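Local structure of agmatine N-acetyltransferase (Drosophila melanogaster, 7CIW) at residues L54-F59 with A74-P79; G78-H83 with P123-V128. The protein acetylates agmatine with acetyl-CoA as a GNAT-fold N-acetyltransferase of the arylalkylamine N-acetyltransferase subfamily, and probably also acylates dopamine and serotonin. The protein carries 1 engineered substitution. One frame throughout, in Å; residues are numbered along the deposited sequence.

Contact 1 (L54-F59 with A74-P79); sequences LSNVPF and AVVAGP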
loop_
_atom_site.group_PDB
_atom_site.type_symbol
_atom_site.label_atom_id
_atom_site.label_comp_id
_atom_site.label_asym_id
_atom_site.label_seq_id
_atom_site.Cartn_x
_atom_site.Cartn_y
_atom_site.Cartn_z
ATOM N N LEU A 54 -0.092 -10.212 3.721
ATOM C CA LEU A 54 -0.386 -11.496 3.106
ATOM C C LEU A 54 -1.853 -11.877 3.246
ATOM O O LEU A 54 -2.345 -12.689 2.455
ATOM C CB LEU A 54 0.516 -12.573 3.710
ATOM C CG LEU A 54 1.999 -12.409 3.367
ATOM C CD1 LEU A 54 2.805 -13.568 3.984
ATOM C CD2 LEU A 54 2.232 -12.312 1.843
ATOM N N SER A 55 -2.567 -11.295 4.213
ATOM C CA SER A 55 -3.992 -11.573 4.350
ATOM C C SER A 55 -4.800 -11.081 3.155
ATOM O O SER A 55 -5.980 -11.426 3.038
ATOM C CB SER A 55 -4.534 -10.948 5.638
ATOM O OG SER A 55 -4.705 -9.546 5.523
ATOM N N ASN A 56 -4.201 -10.292 2.268
ATOM C CA ASN A 56 -4.898 -9.833 1.080
ATOM C C ASN A 56 -4.768 -10.786 -0.092
ATOM O O ASN A 56 -5.517 -10.646 -1.064
ATOM C CB ASN A 56 -4.377 -8.449 0.672
ATOM C CG ASN A 56 -4.684 -7.416 1.696
ATOM O OD1 ASN A 56 -5.826 -6.968 1.820
ATOM N ND2 ASN A 56 -3.675 -7.039 2.472
ATOM N N VAL A 57 -3.840 -11.745 -0.023
ATOM C CA VAL A 57 -3.646 -12.668 -1.143
ATOM C C VAL A 57 -4.913 -13.438 -1.488
ATOM O O VAL A 57 -5.207 -13.592 -2.683
ATOM C CB VAL A 57 -2.435 -13.573 -0.876
ATOM C CG1 VAL A 57 -2.326 -14.659 -1.948
ATOM C CG2 VAL A 57 -1.164 -12.719 -0.833
ATOM N N PRO A 58 -5.730 -13.910 -0.535
ATOM C CA PRO A 58 -6.920 -14.691 -0.934
ATOM C C PRO A 58 -7.937 -13.904 -1.741
ATOM O O PRO A 58 -8.798 -14.516 -2.383
ATOM C CB PRO A 58 -7.511 -15.145 0.408
ATOM C CG PRO A 58 -6.335 -15.163 1.333
ATOM C CD PRO A 58 -5.545 -13.946 0.930
ATOM N N PHE A 59 -7.878 -12.572 -1.716
ATOM C CA PHE A 59 -8.804 -11.757 -2.489
ATOM C C PHE A 59 -8.500 -11.757 -3.976
ATOM O O PHE A 59 -9.312 -11.239 -4.745
ATOM C CB PHE A 59 -8.788 -10.311 -1.993
ATOM C CG PHE A 59 -9.227 -10.146 -0.577
ATOM C CD1 PHE A 59 -10.422 -10.692 -0.138
ATOM C CD2 PHE A 59 -8.435 -9.449 0.323
ATOM C CE1 PHE A 59 -10.830 -10.534 1.169
ATOM C CE2 PHE A 59 -8.834 -9.297 1.640
ATOM C CZ PHE A 59 -10.037 -9.839 2.061
ATOM N N ALA A 74 5.808 -5.702 -7.041
ATOM C CA ALA A 74 4.631 -6.298 -6.427
ATOM C C ALA A 74 3.664 -5.218 -5.978
ATOM O O ALA A 74 4.072 -4.118 -5.599
ATOM C CB ALA A 74 5.003 -7.170 -5.217
ATOM N N VAL A 75 2.374 -5.558 -5.992
ATOM C CA VAL A 75 1.333 -4.703 -5.434
ATOM C C VAL A 75 0.400 -5.560 -4.588
ATOM O O VAL A 75 0.077 -6.697 -4.947
ATOM C CB VAL A 75 0.580 -3.937 -6.552
ATOM C CG1 VAL A 75 -0.163 -4.905 -7.502
ATOM C CG2 VAL A 75 -0.354 -2.855 -5.966
ATOM N N VAL A 76 0.026 -5.042 -3.426
ATOM C CA VAL A 76 -0.875 -5.725 -2.509
ATOM C C VAL A 76 -2.071 -4.812 -2.317
ATOM O O VAL A 76 -1.905 -3.644 -1.950
ATOM C CB VAL A 76 -0.195 -6.036 -1.166
ATOM C CG1 VAL A 76 -1.210 -6.567 -0.160
ATOM C CG2 VAL A 76 0.941 -7.025 -1.359
ATOM N N ALA A 77 -3.267 -5.325 -2.585
ATOM C CA ALA A 77 -4.477 -4.523 -2.457
ATOM C C ALA A 77 -5.561 -5.374 -1.815
ATOM O O ALA A 77 -5.520 -6.606 -1.861
ATOM C CB ALA A 77 -4.942 -3.986 -3.815
ATOM N N GLY A 78 -6.529 -4.708 -1.193
ATOM C CA GLY A 78 -7.667 -5.402 -0.637
ATOM C C GLY A 78 -8.862 -4.497 -0.433
ATOM O O GLY A 78 -8.755 -3.270 -0.477
ATOM N N PRO A 79 -10.025 -5.095 -0.184
ATOM C CA PRO A 79 -11.263 -4.320 -0.076
ATOM C C PRO A 79 -11.418 -3.618 1.261
ATOM O O PRO A 79 -10.884 -4.047 2.289
ATOM C CB PRO A 79 -12.346 -5.393 -0.237
ATOM C CG PRO A 79 -11.720 -6.583 0.453
ATOM C CD PRO A 79 -10.252 -6.531 0.075
#
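Pro79 CD stands over one face of the Phe59 ring, a CH-pi contact in which Pro79 CD lies 3.6 Å from the centroid of the Phe59 ring, 19° off the normal. Pro79 CD sits displaced toward the CD2-CE2 side of the ring, and Pro79 CG reaches the far end near CZ. Farther in, the buried Asn56 points its side chain at the strand and spreads its amide along it, OD1 at Gly78 and ND2 at Val76; the Asn56 and Val76 side chains meet at about a right angle, with Asn56 ND2 3.6 Å from Val76 CG1. With CG anti to its own carbonyl carbon (chi1 -65°), the amide is carried to the strand, and Asn56 OD1 packs closely, at 3.4 Å, on Gly78 CA, which carries no side chain. The amide nitrogen, Asn56 ND2, donates to Leu53 O at the end of helix 47-54, while Ala77 O, 3.3 Å from Asn56 CB, accepts from Thr61 OG1. Phe59 O is held by Arg153 of helix 142-156. This is loop-on-sheet packing: the turns between helix 47-54 and strand 62-67 lie beside strand 70-80 of the central GNAT sheet.

Contact 2 (G78-H83 with P123-V128); sequences GPKDSH and PSCLHV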
loop_
_atom_site.group_PDB
_atom_site.type_symbol
_atom_site.label_atom_id
_atom_site.label_comp_id
_atom_site.label_asym_id
_atom_site.label_seq_id
_atom_site.Cartn_x
_atom_site.Cartn_y
_atom_site.Cartn_z
ATOM N N GLY A 78 -6.529 -4.708 -1.193
ATOM C CA GLY A 78 -7.667 -5.402 -0.637
ATOM C C GLY A 78 -8.862 -4.497 -0.433
ATOM O O GLY A 78 -8.755 -3.270 -0.477
ATOM N N PRO A 79 -10.025 -5.095 -0.184
ATOM C CA PRO A 79 -11.263 -4.320 -0.076
ATOM C C PRO A 79 -11.418 -3.618 1.261
ATOM O O PRO A 79 -10.884 -4.047 2.289
ATOM C CB PRO A 79 -12.346 -5.393 -0.237
ATOM C CG PRO A 79 -11.720 -6.583 0.453
ATOM C CD PRO A 79 -10.252 -6.531 0.075
ATOM N N LYS A 80 -12.190 -2.531 1.238
ATOM C CA LYS A 80 -12.635 -1.904 2.475
ATOM C C LYS A 80 -14.016 -1.305 2.261
ATOM O O LYS A 80 -14.427 -1.019 1.132
ATOM C CB LYS A 80 -11.640 -0.840 2.969
ATOM C CG LYS A 80 -11.540 0.400 2.113
ATOM C CD LYS A 80 -10.429 1.324 2.653
ATOM C CE LYS A 80 -10.410 2.650 1.905
ATOM N NZ LYS A 80 -9.282 3.519 2.371
ATOM N N ASP A 81 -14.741 -1.142 3.368
ATOM C CA ASP A 81 -16.070 -0.548 3.328
ATOM C C ASP A 81 -16.160 0.599 4.328
ATOM O O ASP A 81 -15.140 1.039 4.877
ATOM C CB ASP A 81 -17.142 -1.619 3.593
ATOM C CG ASP A 81 -17.057 -2.216 5.004
ATOM O OD1 ASP A 81 -16.258 -1.728 5.829
ATOM O OD2 ASP A 81 -17.805 -3.184 5.284
ATOM N N SER A 82 -17.376 1.085 4.582
ATOM C CA SER A 82 -17.545 2.251 5.445
ATOM C C SER A 82 -17.234 1.964 6.909
ATOM O O SER A 82 -17.168 2.910 7.704
ATOM C CB SER A 82 -18.966 2.789 5.320
ATOM O OG SER A 82 -19.896 1.845 5.807
ATOM N N HIS A 83 -17.051 0.701 7.283
ATOM C CA HIS A 83 -16.640 0.335 8.630
ATOM C C HIS A 83 -15.128 0.390 8.818
ATOM O O HIS A 83 -14.654 0.294 9.952
ATOM C CB HIS A 83 -17.164 -1.072 8.964
ATOM C CG HIS A 83 -17.031 -1.446 10.407
ATOM N ND1 HIS A 83 -16.159 -2.419 10.845
ATOM C CD2 HIS A 83 -17.663 -0.980 11.510
ATOM C CE1 HIS A 83 -16.256 -2.531 12.157
ATOM N NE2 HIS A 83 -17.161 -1.670 12.586
ATOM N N PRO A 123 -20.156 2.128 -2.043
ATOM C CA PRO A 123 -20.311 1.072 -1.034
ATOM C C PRO A 123 -19.006 0.455 -0.577
ATOM O O PRO A 123 -18.971 -0.146 0.506
ATOM C CB PRO A 123 -21.184 0.027 -1.744
ATOM C CG PRO A 123 -20.979 0.271 -3.181
ATOM C CD PRO A 123 -20.714 1.736 -3.350
ATOM N N SER A 124 -17.934 0.613 -1.346
ATOM C CA SER A 124 -16.693 -0.094 -1.085
ATOM C C SER A 124 -15.584 0.583 -1.871
ATOM O O SER A 124 -15.829 1.378 -2.779
ATOM C CB SER A 124 -16.796 -1.565 -1.485
ATOM O OG SER A 124 -16.963 -1.687 -2.891
ATOM N N CYS A 125 -14.354 0.219 -1.532
ATOM C CA CYS A 125 -13.195 0.740 -2.236
ATOM C C CYS A 125 -12.139 -0.357 -2.273
ATOM O O CYS A 125 -12.045 -1.165 -1.350
ATOM C CB CYS A 125 -12.672 2.014 -1.543
ATOM S SG CYS A 125 -11.277 2.857 -2.344
ATOM N N LEU A 126 -11.374 -0.408 -3.359
ATOM C CA LEU A 126 -10.204 -1.278 -3.409
ATOM C C LEU A 126 -8.990 -0.462 -2.988
ATOM O O LEU A 126 -8.604 0.482 -3.679
ATOM C CB LEU A 126 -10.015 -1.864 -4.808
ATOM C CG LEU A 126 -8.932 -2.924 -4.974
ATOM C CD1 LEU A 126 -9.085 -4.041 -3.959
ATOM C CD2 LEU A 126 -9.010 -3.504 -6.378
ATOM N N HIS A 127 -8.393 -0.821 -1.860
ATOM C CA HIS A 127 -7.289 -0.052 -1.304
ATOM C C HIS A 127 -5.956 -0.728 -1.589
ATOM O O HIS A 127 -5.794 -1.922 -1.323
ATOM C CB HIS A 127 -7.479 0.109 0.202
ATOM C CG HIS A 127 -6.492 1.034 0.834
ATOM N ND1 HIS A 127 -6.625 2.403 0.788
ATOM C CD2 HIS A 127 -5.335 0.789 1.498
ATOM C CE1 HIS A 127 -5.604 2.964 1.412
ATOM N NE2 HIS A 127 -4.803 2.009 1.847
ATOM N N VAL A 128 -4.992 0.041 -2.090
ATOM C CA VAL A 128 -3.651 -0.478 -2.359
ATOM C C VAL A 128 -2.818 -0.337 -1.087
ATOM O O VAL A 128 -2.503 0.777 -0.658
ATOM C CB VAL A 128 -2.995 0.241 -3.539
ATOM C CG1 VAL A 128 -1.551 -0.226 -3.721
ATOM C CG2 VAL A 128 -3.818 0.003 -4.802
HETATM O O HOH W 1 -19.794 0.588 2.781
#
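Lys80 and Cys125 face each other as an antiparallel hydrogen-bonded pair: Lys80 N donates a hydrogen bond to Cys125 O (2.9 Å) and Cys125 N donates one to Lys80 O. Gly78 and His127 form the next such pair, its shorter bond running from His127 N to Gly78 O at 2.8 Å. Between them Pro79 and Leu126 make a non-hydrogen-bonded pair; Pro79 has no N-H to offer, but its CA approaches Cys125 O at 3.5 Å, and Leu126 CD1 turns back to lie 3.6 Å from Gly78 C. On the face carrying Cys125 and His127, the Lys80 chain leaves with CG between backbone N and carbonyl carbon (chi1 68°) and then runs fully extended past Cys125 CB, bringing Lys80 NZ to 3.3 Å from His127 ND1. In the next shell Glu111 of helix 99-114 forms a salt bridge with Lys80 NZ, and Ser163 OG is hydrogen-bonded to His127 ND1. A methionine in place of Lys80 would probably leave Glu111 without its countercharge. Beyond the ladder Asp81 OD1 accepts from His83 N, capping the turn into helix 84-95. Helix 116-119 touches Lys80 and Cys125 on one face of the sheet, helix 142-156 packs on Leu126 from the other, and strand 161-166 continues the sheet beyond strand 125-133.

The centres of contacts 1 and 2 lie about 12 Å apart, and both use strand 70-80, sharing Gly78 and Pro79. Along the chain come the loop 54-59, then strand 70-80, and, after a largely helical excursion, strand 125-133. Contact 1 places that loop beside strand 70-80, whereas contact 2 is the pairing of strands 70-80 and 125-133 within the central sheet. They also meet directly: Ala77 CB packs 3.3 Å from His127 O, and Val75 CG2 touches Val128 CG1. Strand 70-80 thus has the loop 54-59 packed against it and is paired with strand 125-133, whose Val128 touches the bound acetylagmatine.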